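Local structure of CbsA (Xanthomonas oryzae pv. oryzae, 5XYH) at residues F381-Y384 and C385-T388; G407-H411 and A412-Q416; I373-K376 and Q377-F381; Y389-P392 and D393-T397; S322-V325 and D326-L329. The protein hydrolyses cellulose as a 1,4-beta-cellobiosidase of glycosyl hydrolase family 6, a cell-wall degrading exoglucanase of the bacterial blight pathogen of rice. All blocks are in the same frame, centred on the assembly; numbering follows the deposited sequence.

In the fold
Along the chain, contact 5 comes first, then contacts 3, 1, 4 and 2. Contact 5 leaves the end of helix 316-323, before strand 347-351. Contacts 3, 1 and 4 follow one another in the long loop between strand 354-358 and helix 411-419. Contact 2 closes that loop and starts the helix. Contacts 1 and 3 share Phe-381. Contacts 1 and 4, with centres 10 Å apart, are joined by a probable bond between Asp-386 O and Thr-397 OG1. Leu-329 of contact 5 packs on contact 4. Contacts 3 and 5 are farthest apart, about 33 Å between centres. In contacts 3, 1 and 4, local turns thus give shape to the long loop.

Contact 1. Residues F381-Y384 and C385-T388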
# COMPACT_ATOMS: atom_id res chain seq x y z
N PHE A 381 -15.48 11.77 -5.75
CA PHE A 381 -16.16 10.60 -6.29
C PHE A 381 -15.33 10.09 -7.46
O PHE A 381 -15.38 10.65 -8.57
CB PHE A 381 -17.60 10.95 -6.70
CG PHE A 381 -18.33 9.83 -7.38
CD1 PHE A 381 -18.04 8.50 -7.08
CD2 PHE A 381 -19.32 10.10 -8.32
CE1 PHE A 381 -18.72 7.46 -7.71
CE2 PHE A 381 -20.00 9.07 -8.96
CZ PHE A 381 -19.71 7.75 -8.65
N ASP A 382 -14.55 9.05 -7.21
CA ASP A 382 -13.79 8.36 -8.25
C ASP A 382 -14.67 7.25 -8.80
O ASP A 382 -15.13 6.39 -8.04
CB ASP A 382 -12.50 7.80 -7.66
CG ASP A 382 -11.45 7.48 -8.72
OD1 ASP A 382 -11.73 6.66 -9.62
OD2 ASP A 382 -10.32 8.03 -8.61
N ARG A 383 -14.94 7.27 -10.11
CA ARG A 383 -15.80 6.24 -10.69
C ARG A 383 -15.23 4.83 -10.54
O ARG A 383 -15.98 3.86 -10.63
CB ARG A 383 -16.07 6.52 -12.17
CG ARG A 383 -16.64 7.89 -12.47
CD ARG A 383 -18.08 8.05 -11.94
NE ARG A 383 -19.00 6.99 -12.35
CZ ARG A 383 -19.56 6.89 -13.55
NH1 ARG A 383 -19.28 7.77 -14.51
NH2 ARG A 383 -20.41 5.89 -13.80
N TYR A 384 -13.93 4.68 -10.29
CA TYR A 384 -13.47 3.32 -10.02
C TYR A 384 -14.03 2.76 -8.72
O TYR A 384 -13.90 1.56 -8.48
CB TYR A 384 -11.94 3.27 -10.01
CG TYR A 384 -11.34 2.71 -11.28
CD1 TYR A 384 -11.18 3.51 -12.41
CD2 TYR A 384 -10.92 1.38 -11.35
CE1 TYR A 384 -10.61 3.01 -13.56
CE2 TYR A 384 -10.36 0.87 -12.50
CZ TYR A 384 -10.21 1.69 -13.61
OH TYR A 384 -9.64 1.19 -14.75
N CYS A 385 -14.68 3.60 -7.90
CA CYS A 385 -15.39 3.19 -6.69
C CYS A 385 -16.89 3.02 -6.92
O CYS A 385 -17.62 2.72 -5.97
CB CYS A 385 -15.16 4.22 -5.56
SG CYS A 385 -13.40 4.60 -5.21
N ASP A 386 -17.34 3.23 -8.15
CA ASP A 386 -18.73 3.10 -8.55
C ASP A 386 -18.95 1.67 -9.04
O ASP A 386 -18.39 1.29 -10.08
CB ASP A 386 -19.03 4.12 -9.65
CG ASP A 386 -20.43 4.04 -10.20
OD1 ASP A 386 -21.17 3.10 -9.86
OD2 ASP A 386 -20.79 4.94 -10.99
N PRO A 387 -19.76 0.85 -8.35
CA PRO A 387 -19.97 -0.54 -8.82
C PRO A 387 -20.48 -0.67 -10.26
O PRO A 387 -20.24 -1.71 -10.89
CB PRO A 387 -21.01 -1.09 -7.83
CG PRO A 387 -20.86 -0.25 -6.62
CD PRO A 387 -20.37 1.10 -7.04
N THR A 388 -21.15 0.36 -10.79
CA THR A 388 -21.82 0.31 -12.08
C THR A 388 -20.96 0.85 -13.22
O THR A 388 -21.39 0.84 -14.38
CB THR A 388 -23.14 1.11 -12.03
OG1 THR A 388 -22.84 2.52 -11.95
CG2 THR A 388 -23.97 0.71 -10.82
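Two backbone bonds fold residues 381-384 tightly onto 385-388. Cys-385 N donates to Asp-382 O (2.8 Å), and Asp-386 N to Arg-383 O (2.9 Å). Each spans three residues, as in a 3-10 turn. The turn places Arg-383 beside Asp-386, their side chains pointing the same way. The arginine folds back at chi2 and chi3 (-68° and -52°), which brings its NE/NH2 edge to the acid. Arg-383 NE and Arg-383 NH2 both donate to Asp-386 OD2 at 3.0 Å, a side-on salt bridge to one oxygen. NE uses the anti lone pair; NH2 comes from above the carboxylate plane. The other oxygen, OD1, accepts from Thr-388 N and Thr-388 OG1 on one face. Four bonds thus fix the rotation of the carboxylate. The edge of the Phe-381 ring merely touches the same carboxylate, CZ lying 3.8 Å from Asp-386 OD2. Asp-382 OD1 holds Tyr-384 N through its anti lone pair. Cys-385 is tied to Cys-335 by a disulfide. Two Asx turns, begun by Asp-382 and Asp-386, thus accompany a short 3-10 turn. The disulfide-braced loop is consistent with the C-terminal loop that helps enclose the substrate tunnel in family 6 exoglucanases.

Contact 2. Residues G407-H411 and A412-Q416; sequences GTWFH and AHFVQ
Val-415 N donates to His-411 O at 3.0 Å in an almost straight bond (174°). One residue earlier, Phe-414 N donates to Phe-410 O, also at 3.0 Å. These are bonds of the first turn of helix 411-419, with Phe-410 at the N-cap position. Three aromatic side chains before or at the helix start meet residues of that turn. The six-membered ring of Trp-409 meets Phe-414 obliquely, the planes at 52°. Trp-409 CZ2 lies above the centre of the phenyl ring, 3.4 Å from Phe-414 CG. Phe-410 receives His-413 CB over one face in a CH-pi contact, 4.0 Å from its ring centroid. Val-415 CG2 makes a second CH-pi contact over the His-411 ring, 3.9 Å from the centroid. Val-415 CG2 is anti to the carbonyl carbon (CG1 takes chi1 170°), which directs it back to that ring. The polar ends look elsewhere. Trp-409 NE1 and His-411 ND1 both bond to Ser-26 OG on helix 17-27, and His-413 NE2 bonds to Gln-337 O. Phe-414 reaches on to helices 17-27 and 33-42. Aromatic faces are therefore used for carbon contacts within the turn, while ring nitrogens anchor the helix start to neighbouring parts of the fold.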
# COMPACT_ATOMS: atom_id res chain seq x y z
N GLY A 407 -10.95 6.66 3.35
CA GLY A 407 -10.29 6.72 4.64
C GLY A 407 -11.20 6.69 5.85
O GLY A 407 -10.73 6.92 6.97
N THR A 408 -12.50 6.43 5.67
CA THR A 408 -13.43 6.25 6.77
C THR A 408 -14.01 4.83 6.73
O THR A 408 -13.91 4.12 5.73
CB THR A 408 -14.56 7.28 6.73
OG1 THR A 408 -15.45 7.00 5.64
CG2 THR A 408 -13.99 8.66 6.54
N TRP A 409 -14.63 4.43 7.84
CA TRP A 409 -14.92 3.01 8.06
C TRP A 409 -16.04 2.49 7.17
O TRP A 409 -17.09 3.13 7.01
CB TRP A 409 -15.30 2.79 9.53
CG TRP A 409 -15.14 1.40 9.97
CD1 TRP A 409 -16.11 0.58 10.46
CD2 TRP A 409 -13.92 0.63 9.99
NE1 TRP A 409 -15.59 -0.65 10.77
CE2 TRP A 409 -14.24 -0.64 10.51
CE3 TRP A 409 -12.60 0.90 9.63
CZ2 TRP A 409 -13.29 -1.65 10.67
CZ3 TRP A 409 -11.64 -0.10 9.80
CH2 TRP A 409 -12.00 -1.36 10.31
N PHE A 410 -15.85 1.29 6.63
CA PHE A 410 -16.77 0.66 5.70
C PHE A 410 -17.15 -0.69 6.30
O PHE A 410 -16.52 -1.71 6.01
CB PHE A 410 -16.12 0.54 4.31
CG PHE A 410 -17.06 0.15 3.19
CD1 PHE A 410 -18.39 -0.18 3.44
CD2 PHE A 410 -16.60 0.12 1.88
CE1 PHE A 410 -19.23 -0.55 2.40
CE2 PHE A 410 -17.43 -0.24 0.84
CZ PHE A 410 -18.75 -0.57 1.10
N HIS A 411 -18.19 -0.69 7.14
CA HIS A 411 -18.57 -1.88 7.90
C HIS A 411 -18.78 -3.10 7.01
O HIS A 411 -18.30 -4.20 7.33
CB HIS A 411 -19.83 -1.58 8.73
CG HIS A 411 -20.35 -2.77 9.47
ND1 HIS A 411 -19.70 -3.33 10.55
CD2 HIS A 411 -21.47 -3.51 9.29
CE1 HIS A 411 -20.39 -4.36 10.99
NE2 HIS A 411 -21.47 -4.49 10.25
N ALA A 412 -19.47 -2.94 5.87
CA ALA A 412 -19.75 -4.10 5.03
C ALA A 412 -18.47 -4.69 4.45
O ALA A 412 -18.31 -5.92 4.41
CB ALA A 412 -20.72 -3.73 3.92
N HIS A 413 -17.54 -3.85 3.99
CA HIS A 413 -16.25 -4.37 3.51
C HIS A 413 -15.47 -5.05 4.63
O HIS A 413 -14.75 -6.04 4.40
CB HIS A 413 -15.41 -3.24 2.92
CG HIS A 413 -14.42 -3.69 1.90
ND1 HIS A 413 -13.17 -3.12 1.76
CD2 HIS A 413 -14.50 -4.64 0.94
CE1 HIS A 413 -12.52 -3.71 0.78
NE2 HIS A 413 -13.31 -4.63 0.25
N PHE A 414 -15.58 -4.52 5.85
CA PHE A 414 -14.82 -5.07 6.96
C PHE A 414 -15.27 -6.50 7.27
O PHE A 414 -14.45 -7.42 7.34
CB PHE A 414 -14.98 -4.20 8.20
CG PHE A 414 -14.15 -4.66 9.36
CD1 PHE A 414 -12.77 -4.72 9.24
CD2 PHE A 414 -14.74 -5.01 10.57
CE1 PHE A 414 -11.97 -5.13 10.32
CE2 PHE A 414 -13.95 -5.43 11.66
CZ PHE A 414 -12.57 -5.49 11.53
N VAL A 415 -16.58 -6.69 7.46
CA VAL A 415 -17.13 -8.02 7.71
C VAL A 415 -16.70 -8.98 6.62
O VAL A 415 -16.29 -10.12 6.89
CB VAL A 415 -18.66 -7.94 7.81
CG1 VAL A 415 -19.26 -9.36 7.83
CG2 VAL A 415 -19.07 -7.11 9.04
N GLN A 416 -16.77 -8.53 5.36
CA GLN A 416 -16.35 -9.38 4.25
C GLN A 416 -14.86 -9.73 4.36
O GLN A 416 -14.47 -10.89 4.23
CB GLN A 416 -16.66 -8.68 2.92
CG GLN A 416 -16.02 -9.30 1.69
CD GLN A 416 -15.81 -8.29 0.55
OE1 GLN A 416 -16.76 -7.71 0.02
NE2 GLN A 416 -14.55 -8.08 0.17

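Contact 3. Residues I373-K376 and Q377-F381; sequences IPNK and QGKGF
Asn-375 grips the chain on the far side of the turn with both ends of its amide. This is the tight part of the contact. Asn-375 OD1 accepts from Gln-377 N (2.9 Å), an Asx turn, and from Lys-379 N (3.1 Å). The bond from Lys-379 N is nearly straight at 171° and lies on a lone pair in the carbonyl plane. The bond from Gln-377 N is more bent, and its donor is tilted from that plane. ND2 faces the other way and donates to two carbonyls. Asn-375 ND2 reaches Lys-379 O (2.9 Å), on a lone pair, and Ile-373 O (2.9 Å), close to the amide plane. The amide therefore has four bonds, which fix its rotation and identify its oxygen and nitrogen ends. With chi1 at 72°, CG sits between the backbone N and the carbonyl carbon, and the amide is held inside the turn. Ile-405 packs against Asn-375 as well. A water extends the grip, accepting from Ile-373 N and donating to Lys-379 O. The outer side is looser. Lys-376 meets residues 377-381 with little more than its CB, and its bent chain is exposed. Gly-378 is exposed too, and its phi of 68° suits a glycine. Within 377-381, Gln-377 OE1 accepts from Lys-379 NZ at 3.1 Å; that amine's strongest partner is Ala-406 O. A surface turn without helix or strand is thus stabilised mainly by one asparagine amide, which satisfies backbone groups on both sides of it.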
# COMPACT_ATOMS: atom_id res chain seq x y z
N ILE A 373 -20.43 12.21 -1.73
CA ILE A 373 -21.07 12.36 -0.43
C ILE A 373 -20.63 13.70 0.16
O ILE A 373 -19.42 13.97 0.19
CB ILE A 373 -20.69 11.21 0.52
CG1 ILE A 373 -21.09 9.86 -0.10
CG2 ILE A 373 -21.28 11.44 1.89
CD1 ILE A 373 -20.73 8.64 0.77
N PRO A 374 -21.55 14.53 0.65
CA PRO A 374 -21.12 15.79 1.29
C PRO A 374 -20.19 15.48 2.45
O PRO A 374 -20.46 14.59 3.27
CB PRO A 374 -22.43 16.43 1.75
CG PRO A 374 -23.48 15.40 1.60
CD PRO A 374 -23.01 14.42 0.57
N ASN A 375 -19.07 16.19 2.48
CA ASN A 375 -18.07 16.01 3.52
C ASN A 375 -17.21 17.26 3.57
O ASN A 375 -17.15 18.03 2.60
CB ASN A 375 -17.21 14.76 3.28
CG ASN A 375 -16.24 14.93 2.13
OD1 ASN A 375 -15.08 15.29 2.33
ND2 ASN A 375 -16.72 14.67 0.91
N LYS A 376 -16.55 17.46 4.70
CA LYS A 376 -15.70 18.63 4.88
C LYS A 376 -14.22 18.33 4.69
O LYS A 376 -13.40 19.19 5.02
CB LYS A 376 -15.95 19.26 6.25
CG LYS A 376 -17.40 19.65 6.46
CD LYS A 376 -17.85 20.72 5.46
CE LYS A 376 -17.29 22.08 5.86
NZ LYS A 376 -17.65 22.39 7.27
N GLN A 377 -13.86 17.17 4.16
CA GLN A 377 -12.46 16.84 3.93
C GLN A 377 -12.05 16.93 2.47
O GLN A 377 -10.92 16.59 2.13
CB GLN A 377 -12.15 15.44 4.43
CG GLN A 377 -12.33 15.26 5.92
CD GLN A 377 -11.88 13.89 6.35
OE1 GLN A 377 -12.48 12.87 5.96
NE2 GLN A 377 -10.79 13.84 7.12
N GLY A 378 -12.95 17.38 1.60
CA GLY A 378 -12.59 17.47 0.19
C GLY A 378 -12.40 16.13 -0.47
O GLY A 378 -11.54 16.00 -1.36
N LYS A 379 -13.16 15.12 -0.06
CA LYS A 379 -13.06 13.80 -0.67
C LYS A 379 -14.15 13.63 -1.72
O LYS A 379 -15.33 13.81 -1.43
CB LYS A 379 -13.13 12.72 0.40
CG LYS A 379 -11.88 12.78 1.26
CD LYS A 379 -11.98 11.98 2.54
CE LYS A 379 -10.60 11.87 3.23
NZ LYS A 379 -10.64 10.92 4.41
N GLY A 380 -13.74 13.26 -2.93
CA GLY A 380 -14.60 13.27 -4.09
C GLY A 380 -15.12 11.90 -4.47
O GLY A 380 -15.23 10.99 -3.64
N PHE A 381 -15.48 11.77 -5.75
CA PHE A 381 -16.16 10.60 -6.29
C PHE A 381 -15.33 10.09 -7.46
O PHE A 381 -15.38 10.65 -8.57
CB PHE A 381 -17.60 10.95 -6.70
CG PHE A 381 -18.33 9.83 -7.38
CD1 PHE A 381 -18.04 8.50 -7.08
CD2 PHE A 381 -19.32 10.10 -8.32
CE1 PHE A 381 -18.72 7.46 -7.71
CE2 PHE A 381 -20.00 9.07 -8.96
CZ PHE A 381 -19.71 7.75 -8.65
O HOH W 1 -17.54 11.94 -1.92
O HOH W 2 -15.17 18.84 1.42

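Contact 4. Residues Y389-P392 and D393-T397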
# COMPACT_ATOMS: atom_id res chain seq x y z
N TYR A 389 -19.76 1.34 -12.92
CA TYR A 389 -18.96 2.03 -13.92
C TYR A 389 -18.19 1.03 -14.77
O TYR A 389 -17.59 0.09 -14.25
CB TYR A 389 -18.02 3.00 -13.22
CG TYR A 389 -16.97 3.69 -14.07
CD1 TYR A 389 -17.33 4.63 -15.03
CD2 TYR A 389 -15.63 3.42 -13.88
CE1 TYR A 389 -16.35 5.27 -15.80
CE2 TYR A 389 -14.65 4.05 -14.64
CZ TYR A 389 -15.02 4.98 -15.59
OH TYR A 389 -14.05 5.60 -16.34
N THR A 390 -18.23 1.22 -16.09
CA THR A 390 -17.41 0.41 -17.00
C THR A 390 -16.08 1.13 -17.21
O THR A 390 -16.06 2.25 -17.74
CB THR A 390 -18.13 0.17 -18.32
OG1 THR A 390 -19.32 -0.60 -18.09
CG2 THR A 390 -17.20 -0.63 -19.26
N THR A 391 -14.98 0.50 -16.78
CA THR A 391 -13.66 1.12 -16.81
C THR A 391 -13.14 1.20 -18.25
O THR A 391 -13.72 0.61 -19.16
CB THR A 391 -12.68 0.31 -15.96
OG1 THR A 391 -12.38 -0.92 -16.64
CG2 THR A 391 -13.28 -0.00 -14.59
N PRO A 392 -12.03 1.91 -18.47
CA PRO A 392 -11.40 1.87 -19.80
C PRO A 392 -10.90 0.48 -20.20
O PRO A 392 -10.59 0.27 -21.39
CB PRO A 392 -10.23 2.85 -19.67
CG PRO A 392 -10.61 3.75 -18.52
CD PRO A 392 -11.42 2.92 -17.59
N ASP A 393 -10.81 -0.45 -19.26
CA ASP A 393 -10.39 -1.81 -19.55
C ASP A 393 -11.56 -2.71 -19.93
O ASP A 393 -11.34 -3.89 -20.23
CB ASP A 393 -9.62 -2.39 -18.37
CG ASP A 393 -8.24 -1.80 -18.26
OD1 ASP A 393 -7.57 -1.72 -19.31
OD2 ASP A 393 -7.81 -1.42 -17.16
N GLY A 394 -12.77 -2.17 -19.92
CA GLY A 394 -13.91 -2.89 -20.45
C GLY A 394 -14.61 -3.82 -19.49
O GLY A 394 -15.35 -4.70 -19.95
N THR A 395 -14.40 -3.67 -18.19
CA THR A 395 -15.15 -4.44 -17.20
C THR A 395 -15.77 -3.49 -16.18
O THR A 395 -15.43 -2.31 -16.12
CB THR A 395 -14.27 -5.46 -16.45
OG1 THR A 395 -13.44 -4.76 -15.53
CG2 THR A 395 -13.40 -6.27 -17.42
N LEU A 396 -16.63 -4.03 -15.33
CA LEU A 396 -17.10 -3.26 -14.20
C LEU A 396 -15.99 -3.16 -13.15
O LEU A 396 -14.93 -3.80 -13.26
CB LEU A 396 -18.36 -3.88 -13.61
CG LEU A 396 -19.63 -3.81 -14.48
CD1 LEU A 396 -20.83 -4.28 -13.67
CD2 LEU A 396 -19.85 -2.41 -15.04
N THR A 397 -16.23 -2.35 -12.12
CA THR A 397 -15.18 -2.03 -11.17
C THR A 397 -14.99 -3.10 -10.09
O THR A 397 -13.92 -3.16 -9.46
CB THR A 397 -15.49 -0.70 -10.47
OG1 THR A 397 -16.76 -0.80 -9.82
CG2 THR A 397 -15.50 0.45 -11.45
O HOH W 3 -11.55 -2.79 -14.86
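Thr-391 turns OG1 between its backbone N and carbonyl carbon (chi1 73°), where it can meet Asp-393 and the water beside Thr-395. Asp-393 N donates to Thr-391 OG1 at 3.1 Å, which makes an ST turn. The same torsion leaves the methyl CG2 of Thr-391 facing Thr-397, with CG2 to CG2 3.9 Å. Thr-395 has a like torsion (chi1 74°), and its OG1 donates to Leu-396 O at 2.9 Å. A water lies between the two hydroxyls, 2.7 Å from Thr-391 OG1 and donating to Thr-395 OG1. The hydroxyls themselves do not touch. In the backbone, a type I beta turn runs from Thr-391 to Gly-394. It is closed by Gly-394 N, which donates to Thr-391 O at 3.0 Å. Behind it, Thr-391 N donates to Thr-395 O at 2.9 Å. Gly-394 takes a positive phi (86°), a backbone shape that favours glycine. The apolar side is made by Tyr-389 and Thr-397, which cross at about a right angle. Thr-397 CG2 meets the edge of the tyrosine ring, 3.8 Å from Tyr-389 CD2. Leu-396 CD2 rests near Thr-390 OG1. In sequence the loop falls after strand 354-358 and before helix 411-419. Thr-397 OG1 ties it to Asp-386 O, while Leu-396 O and Thr-397 O bond to Asn-333 and Gln-337. Leu-329 CD1, from the loop that joins helix 316-323 to strand 347-351, packs against Leu-396 O.

Contact 5. Residues S322-V325 and D326-L329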
# COMPACT_ATOMS: atom_id res chain seq x y z
N SER A 322 -10.16 -20.97 -13.39
CA SER A 322 -10.47 -21.99 -12.40
C SER A 322 -9.54 -21.89 -11.20
O SER A 322 -9.97 -22.16 -10.07
CB SER A 322 -10.38 -23.39 -13.02
OG SER A 322 -9.03 -23.79 -13.19
N GLY A 323 -8.29 -21.50 -11.41
CA GLY A 323 -7.30 -21.64 -10.36
C GLY A 323 -6.87 -20.40 -9.60
O GLY A 323 -6.37 -20.50 -8.47
N ARG A 324 -7.02 -19.22 -10.20
CA ARG A 324 -6.55 -18.01 -9.55
C ARG A 324 -7.33 -17.75 -8.27
O ARG A 324 -8.56 -17.87 -8.23
CB ARG A 324 -6.66 -16.81 -10.50
CG ARG A 324 -8.05 -16.49 -11.05
CD ARG A 324 -7.92 -15.31 -12.03
NE ARG A 324 -9.06 -15.07 -12.91
CZ ARG A 324 -9.99 -14.14 -12.69
NH1 ARG A 324 -9.93 -13.40 -11.59
NH2 ARG A 324 -11.00 -13.96 -13.55
N VAL A 325 -6.60 -17.40 -7.20
CA VAL A 325 -7.30 -17.04 -5.98
C VAL A 325 -7.74 -15.58 -6.02
O VAL A 325 -8.75 -15.22 -5.43
CB VAL A 325 -6.45 -17.36 -4.73
CG1 VAL A 325 -6.15 -18.86 -4.67
CG2 VAL A 325 -5.14 -16.56 -4.71
N ASP A 326 -7.00 -14.72 -6.73
CA ASP A 326 -7.47 -13.36 -7.01
C ASP A 326 -8.68 -13.42 -7.95
O ASP A 326 -8.53 -13.71 -9.14
CB ASP A 326 -6.33 -12.54 -7.61
CG ASP A 326 -6.66 -11.05 -7.72
OD1 ASP A 326 -7.86 -10.70 -7.86
OD2 ASP A 326 -5.71 -10.23 -7.67
N ARG A 327 -9.87 -13.13 -7.43
CA ARG A 327 -11.12 -13.30 -8.17
C ARG A 327 -11.62 -12.01 -8.83
O ARG A 327 -12.78 -11.95 -9.26
CB ARG A 327 -12.20 -13.86 -7.25
CG ARG A 327 -11.83 -15.15 -6.51
CD ARG A 327 -11.35 -16.22 -7.48
NE ARG A 327 -12.35 -16.50 -8.51
CZ ARG A 327 -12.17 -17.30 -9.56
NH1 ARG A 327 -11.00 -17.92 -9.75
NH2 ARG A 327 -13.16 -17.47 -10.43
N ARG A 328 -10.78 -10.98 -8.93
CA ARG A 328 -11.23 -9.70 -9.45
C ARG A 328 -11.61 -9.81 -10.93
O ARG A 328 -11.14 -10.69 -11.66
CB ARG A 328 -10.15 -8.64 -9.28
CG ARG A 328 -9.98 -8.17 -7.87
CD ARG A 328 -8.94 -7.06 -7.78
NE ARG A 328 -7.60 -7.60 -7.66
CZ ARG A 328 -6.50 -6.86 -7.51
NH1 ARG A 328 -6.58 -5.53 -7.45
NH2 ARG A 328 -5.31 -7.45 -7.41
N LEU A 329 -12.45 -8.86 -11.38
CA LEU A 329 -12.84 -8.82 -12.78
C LEU A 329 -11.67 -8.41 -13.68
O LEU A 329 -11.62 -8.78 -14.86
CB LEU A 329 -14.02 -7.86 -12.97
CG LEU A 329 -15.25 -8.17 -12.11
CD1 LEU A 329 -16.27 -7.05 -12.23
CD2 LEU A 329 -15.85 -9.51 -12.53
O HOH W 4 -13.54 -12.72 -12.39
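Arg-324 lies over the chain that follows it, and its CB is already 3.9 Å from Asp-326 O. A chi1 of 58° aims CG toward residues 326-328, and from there to NE the chain is extended. CG packs on Asp-326 O and, at 3.5 Å, on Arg-327 NH1. CD stays beside Asp-326 O. NE bonds to Asn-321 OD1. Arg-324 NH1 donates to Asp-326 O at 2.8 Å, close to the guanidinium plane, and to Arg-328 O at 3.0 Å, tilted from it. Both bonds fall on lone pairs. NH2 donates to a water that donates in turn to Arg-328 O. Phe-262 adds a cation-pi contact. Arg-327 returns the grip. Its chain, bent at chi2 and chi3, carries NH1 back to Arg-324 O at 2.9 Å, in the carbonyl plane. Asp-326 and Arg-328 form a side-on salt bridge, in which Arg-328 NE and NH2 grip both carboxylate oxygens, with NH2 to Asp-326 OD2 at 2.8 Å. Asp-326 OD1 also takes Arg-328 N in an Asx turn. Arg-324 is the first residue past helix 316-323, and Arg-327 NH1 also reaches Asn-321 O in its last turn. The arginines thus bind the helix end to the start of the loop that leads to strand 347-351.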